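Local atomic coordinates of frataxin homolog, mitochondrial (Saccharomyces cerevisiae, PDB entry 3OEQ), a protein that delivers ferrous iron for heme and iron-sulfur cluster assembly, oxidises it to the ferric form, and stores iron as a mineral by oligomerizing. Residues L30-L34 with L53-M58; G87-F91 with R102-L107. The protein carries 1 engineered substitution. All coordinates share one frame; numbering follows the deposited sequence.

Contact 1 of 2, residues L30-L34 with L53-M58; sequences LDHLL and LSHGVM
Leu-34 and Leu-30 of the helix meet Leu-53 and Met-58 of a beta-hairpin, part of the frataxin alpha/beta sandwich, in which helix 25-37 packs on the antiparallel sheet. The hairpin joins strand 50-53 to strand 57-61, and its turn is tied by the backbone bond from Ser-54 N to Val-57 O (2.9 Å). Gly-56, at a positive phi of 61°, brings the chain back into the sheet.

The contact between helix and hairpin is apolar, with no hydrogen bond across it. Leu-34 straddles two partners: its CD2 lies 3.7 Å from Leu-53 CD1, while its CB faces Met-58 CE at 3.6 Å. The two leucines meet at an oblique angle, branch beside branch. Leu-33 adds a flank, its CD2 resting 3.8 Å from Met-58 SD, and also touches Ile-70 on the next strand.

Side chains also lie against helix backbone. Leu-53 CD1 sits 3.5 Å from Leu-30 O, an oxygen already engaged by Leu-34 N within the helix turn. Met-58 reaches across extended through its first two torsions, with CG anti to the backbone N (chi1 172°), then bends at chi3 (-90°). That final bend carries its terminal methyl CE over the helix backbone, to 3.4 Å from Leu-34 CA.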
# COMPACT_ATOMS: atom_id res chain seq x y z
N LEU A 30 8.08 8.34 13.44
CA LEU A 30 8.34 9.77 13.54
C LEU A 30 8.57 10.25 14.96
O LEU A 30 9.20 11.28 15.16
CB LEU A 30 7.21 10.56 12.87
CG LEU A 30 7.00 10.27 11.38
CD1 LEU A 30 6.18 11.37 10.76
CD2 LEU A 30 8.33 10.14 10.67
N ASP A 31 8.06 9.51 15.94
CA ASP A 31 8.29 9.81 17.36
C ASP A 31 9.65 9.31 17.78
O ASP A 31 10.42 10.08 18.29
CB ASP A 31 7.20 9.21 18.24
CG ASP A 31 5.83 9.79 17.95
OD1 ASP A 31 5.77 10.97 17.56
OD2 ASP A 31 4.82 9.08 18.10
N HIS A 32 9.93 8.04 17.54
CA HIS A 32 11.26 7.48 17.79
C HIS A 32 12.36 8.25 17.06
O HIS A 32 13.55 8.09 17.35
CB HIS A 32 11.32 6.03 17.34
CG HIS A 32 10.61 5.08 18.24
ND1 HIS A 32 11.06 3.79 18.46
CD2 HIS A 32 9.49 5.23 18.99
CE1 HIS A 32 10.24 3.19 19.29
NE2 HIS A 32 9.27 4.03 19.62
N LEU A 33 11.95 9.09 16.11
CA LEU A 33 12.87 9.90 15.34
C LEU A 33 12.94 11.31 15.93
O LEU A 33 14.00 11.87 15.99
CB LEU A 33 12.46 9.91 13.85
CG LEU A 33 13.23 10.89 12.95
CD1 LEU A 33 14.72 10.62 13.05
CD2 LEU A 33 12.76 10.84 11.51
N LEU A 34 11.80 11.86 16.35
CA LEU A 34 11.78 13.21 16.91
C LEU A 34 12.71 13.34 18.10
O LEU A 34 13.47 14.29 18.16
CB LEU A 34 10.35 13.66 17.27
CG LEU A 34 10.19 15.03 17.93
CD1 LEU A 34 10.69 16.18 17.02
CD2 LEU A 34 8.76 15.26 18.40
N LEU A 53 7.96 18.88 14.95
CA LEU A 53 6.97 17.88 14.47
C LEU A 53 5.51 18.33 14.72
O LEU A 53 5.05 18.29 15.86
CB LEU A 53 7.22 16.52 15.13
CG LEU A 53 6.64 15.23 14.54
CD1 LEU A 53 7.06 14.06 15.36
CD2 LEU A 53 5.13 15.22 14.49
N SER A 54 4.81 18.73 13.65
CA SER A 54 3.41 19.28 13.61
C SER A 54 2.29 18.32 13.88
O SER A 54 1.79 18.14 15.01
CB SER A 54 3.08 19.59 12.14
OG SER A 54 3.34 20.93 11.83
N HIS A 55 1.86 17.77 12.75
CA HIS A 55 0.81 16.81 12.63
C HIS A 55 1.26 15.86 11.56
O HIS A 55 0.86 15.96 10.42
CB HIS A 55 -0.50 17.51 12.31
CG HIS A 55 -1.17 18.05 13.53
ND1 HIS A 55 -1.60 19.37 13.62
CD2 HIS A 55 -1.43 17.47 14.74
CE1 HIS A 55 -2.12 19.56 14.83
NE2 HIS A 55 -2.03 18.43 15.52
N GLY A 56 2.15 14.96 11.96
CA GLY A 56 2.77 14.05 11.01
C GLY A 56 3.58 14.71 9.91
O GLY A 56 3.80 14.12 8.85
N VAL A 57 4.03 15.93 10.15
CA VAL A 57 5.02 16.59 9.32
C VAL A 57 6.18 16.94 10.22
O VAL A 57 5.98 17.53 11.27
CB VAL A 57 4.49 17.88 8.67
CG1 VAL A 57 5.54 18.51 7.78
CG2 VAL A 57 3.21 17.60 7.89
N MET A 58 7.38 16.55 9.82
CA MET A 58 8.59 16.89 10.54
C MET A 58 9.60 17.74 9.74
O MET A 58 9.98 17.42 8.62
CB MET A 58 9.28 15.64 11.05
CG MET A 58 10.65 15.91 11.64
SD MET A 58 11.43 14.37 12.10
CE MET A 58 10.86 14.20 13.76

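Contact 2 of 2, residues G87-F91 with R102-L107; sequences GPNRF and RNGTKL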
# COMPACT_ATOMS: atom_id res chain seq x y z
N GLY A 87 17.76 14.28 -2.28
CA GLY A 87 16.51 14.34 -3.04
C GLY A 87 15.29 13.74 -2.35
O GLY A 87 15.31 13.44 -1.14
N PRO A 88 14.21 13.54 -3.12
CA PRO A 88 12.93 13.01 -2.65
C PRO A 88 12.92 11.49 -2.58
O PRO A 88 13.51 10.83 -3.44
CB PRO A 88 11.97 13.48 -3.73
CG PRO A 88 12.79 13.49 -4.99
CD PRO A 88 14.23 13.72 -4.58
N ASN A 89 12.27 10.92 -1.57
CA ASN A 89 12.05 9.46 -1.57
C ASN A 89 10.80 9.01 -0.83
O ASN A 89 10.30 9.75 -0.01
CB ASN A 89 13.32 8.71 -1.11
CG ASN A 89 13.75 7.64 -2.12
OD1 ASN A 89 13.05 6.63 -2.33
ND2 ASN A 89 14.84 7.91 -2.81
N ARG A 90 10.26 7.83 -1.13
CA ARG A 90 9.19 7.27 -0.28
C ARG A 90 9.36 5.82 0.15
O ARG A 90 9.97 5.05 -0.54
CB ARG A 90 7.76 7.58 -0.78
CG ARG A 90 7.26 6.71 -1.87
CD ARG A 90 6.29 7.47 -2.73
NE ARG A 90 4.99 7.57 -2.12
CZ ARG A 90 4.24 8.65 -2.13
NH1 ARG A 90 4.68 9.74 -2.70
NH2 ARG A 90 3.07 8.67 -1.52
N PHE A 91 8.78 5.49 1.30
CA PHE A 91 9.16 4.32 2.05
C PHE A 91 7.98 3.48 2.59
O PHE A 91 7.07 4.00 3.21
CB PHE A 91 10.03 4.76 3.24
CG PHE A 91 11.27 5.50 2.84
CD1 PHE A 91 12.41 4.81 2.50
CD2 PHE A 91 11.28 6.88 2.76
CE1 PHE A 91 13.53 5.47 2.09
CE2 PHE A 91 12.41 7.56 2.36
CZ PHE A 91 13.54 6.86 2.03
N ARG A 102 11.95 3.12 -4.45
CA ARG A 102 12.95 3.23 -5.51
C ARG A 102 13.96 2.07 -5.62
O ARG A 102 14.04 1.44 -6.66
CB ARG A 102 13.64 4.60 -5.46
CG ARG A 102 14.86 4.75 -6.36
CD ARG A 102 14.96 6.12 -7.02
NE ARG A 102 14.74 7.23 -6.09
CZ ARG A 102 14.17 8.39 -6.43
NH1 ARG A 102 13.73 8.62 -7.67
NH2 ARG A 102 14.02 9.32 -5.52
N ASN A 103 14.72 1.77 -4.55
CA ASN A 103 15.79 0.76 -4.55
C ASN A 103 15.82 -0.08 -3.28
O ASN A 103 16.61 -1.01 -3.16
CB ASN A 103 17.17 1.41 -4.74
CG ASN A 103 17.38 2.63 -3.82
OD1 ASN A 103 17.27 2.56 -2.60
ND2 ASN A 103 17.70 3.76 -4.42
N GLY A 104 14.98 0.25 -2.32
CA GLY A 104 14.88 -0.61 -1.15
C GLY A 104 15.88 -0.36 -0.06
O GLY A 104 16.04 -1.20 0.81
N THR A 105 16.53 0.79 -0.09
CA THR A 105 17.44 1.17 0.98
C THR A 105 16.65 1.75 2.13
O THR A 105 15.65 2.42 1.91
CB THR A 105 18.54 2.21 0.53
OG1 THR A 105 17.92 3.39 0.06
CG2 THR A 105 19.51 1.62 -0.56
N LYS A 106 17.12 1.49 3.36
CA LYS A 106 16.56 2.07 4.58
C LYS A 106 16.70 3.62 4.65
O LYS A 106 17.78 4.16 4.40
CB LYS A 106 17.20 1.44 5.84
CG LYS A 106 16.89 -0.03 6.19
CD LYS A 106 17.35 -0.37 7.65
CE LYS A 106 17.69 -1.83 7.84
NZ LYS A 106 16.48 -2.63 8.14
N LEU A 107 15.61 4.31 4.99
CA LEU A 107 15.70 5.73 5.30
C LEU A 107 16.39 5.91 6.64
O LEU A 107 17.13 6.87 6.81
CB LEU A 107 14.34 6.41 5.34
CG LEU A 107 13.65 6.58 6.68
CD1 LEU A 107 12.50 7.52 6.57
CD2 LEU A 107 13.19 5.23 7.13
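Asn-89 faces Arg-102 and Phe-91 faces Leu-107, each pair with its CA atoms 7.4 Å apart, as segment 87-91, on strand 87-93, runs beside a loop without regular structure. No clear hydrogen bond joins the two segments; the loop leads from strand 98-100, outermost in this chain's sheet, into helix 107-120, with Lys-106 at the N-cap.

Within the loop, Asn-103 OD1 accepts from Thr-105 N (3.2 Å), closing an Asx turn, and from Thr-105 OG1 (2.9 Å), both donors lying in its carbonyl plane. At the exposed end, Arg-102 bends at chi2 and chi3 and turns the edge of its guanidinium to Pro-88 O, at an angle too poor for a hydrogen bond.

Deeper in, Leu-107 CB sits over one face of the Phe-91 ring, 3.5 Å from its centroid and 16° off the normal, a CH-pi contact. Thr-105 O lies at the ring edge, near CE1. Cutting Phe-91 back to alanine is likely to cost Leu-107 CB its aromatic face and leave a gap against Ile-110. The chemistry thus divides the contact: buried apolar packing of Phe-91 on Leu-107, where helix 107-120 begins, and an exposed polar end at Arg-102.

Overall arrangement
Contact 1 closes along the chain before contact 2 opens, and the two share no atoms in touch: their centres are 18 Å apart and their nearest atoms about 6 Å. What joins them is the antiparallel sheet, reached by helix 25-37 near its first strands in contact 1 and by the start of helix 107-120 near its last in contact 2. Each therefore ties one helix of the frataxin sandwich to the common sheet. Residues of both sets of segments also reach another subunit of the trimer: His-55 packs on Ser-3 of a neighbouring subunit, and Arg-90 makes a weak, long ion pair with Glu-25 of a neighbouring subunit.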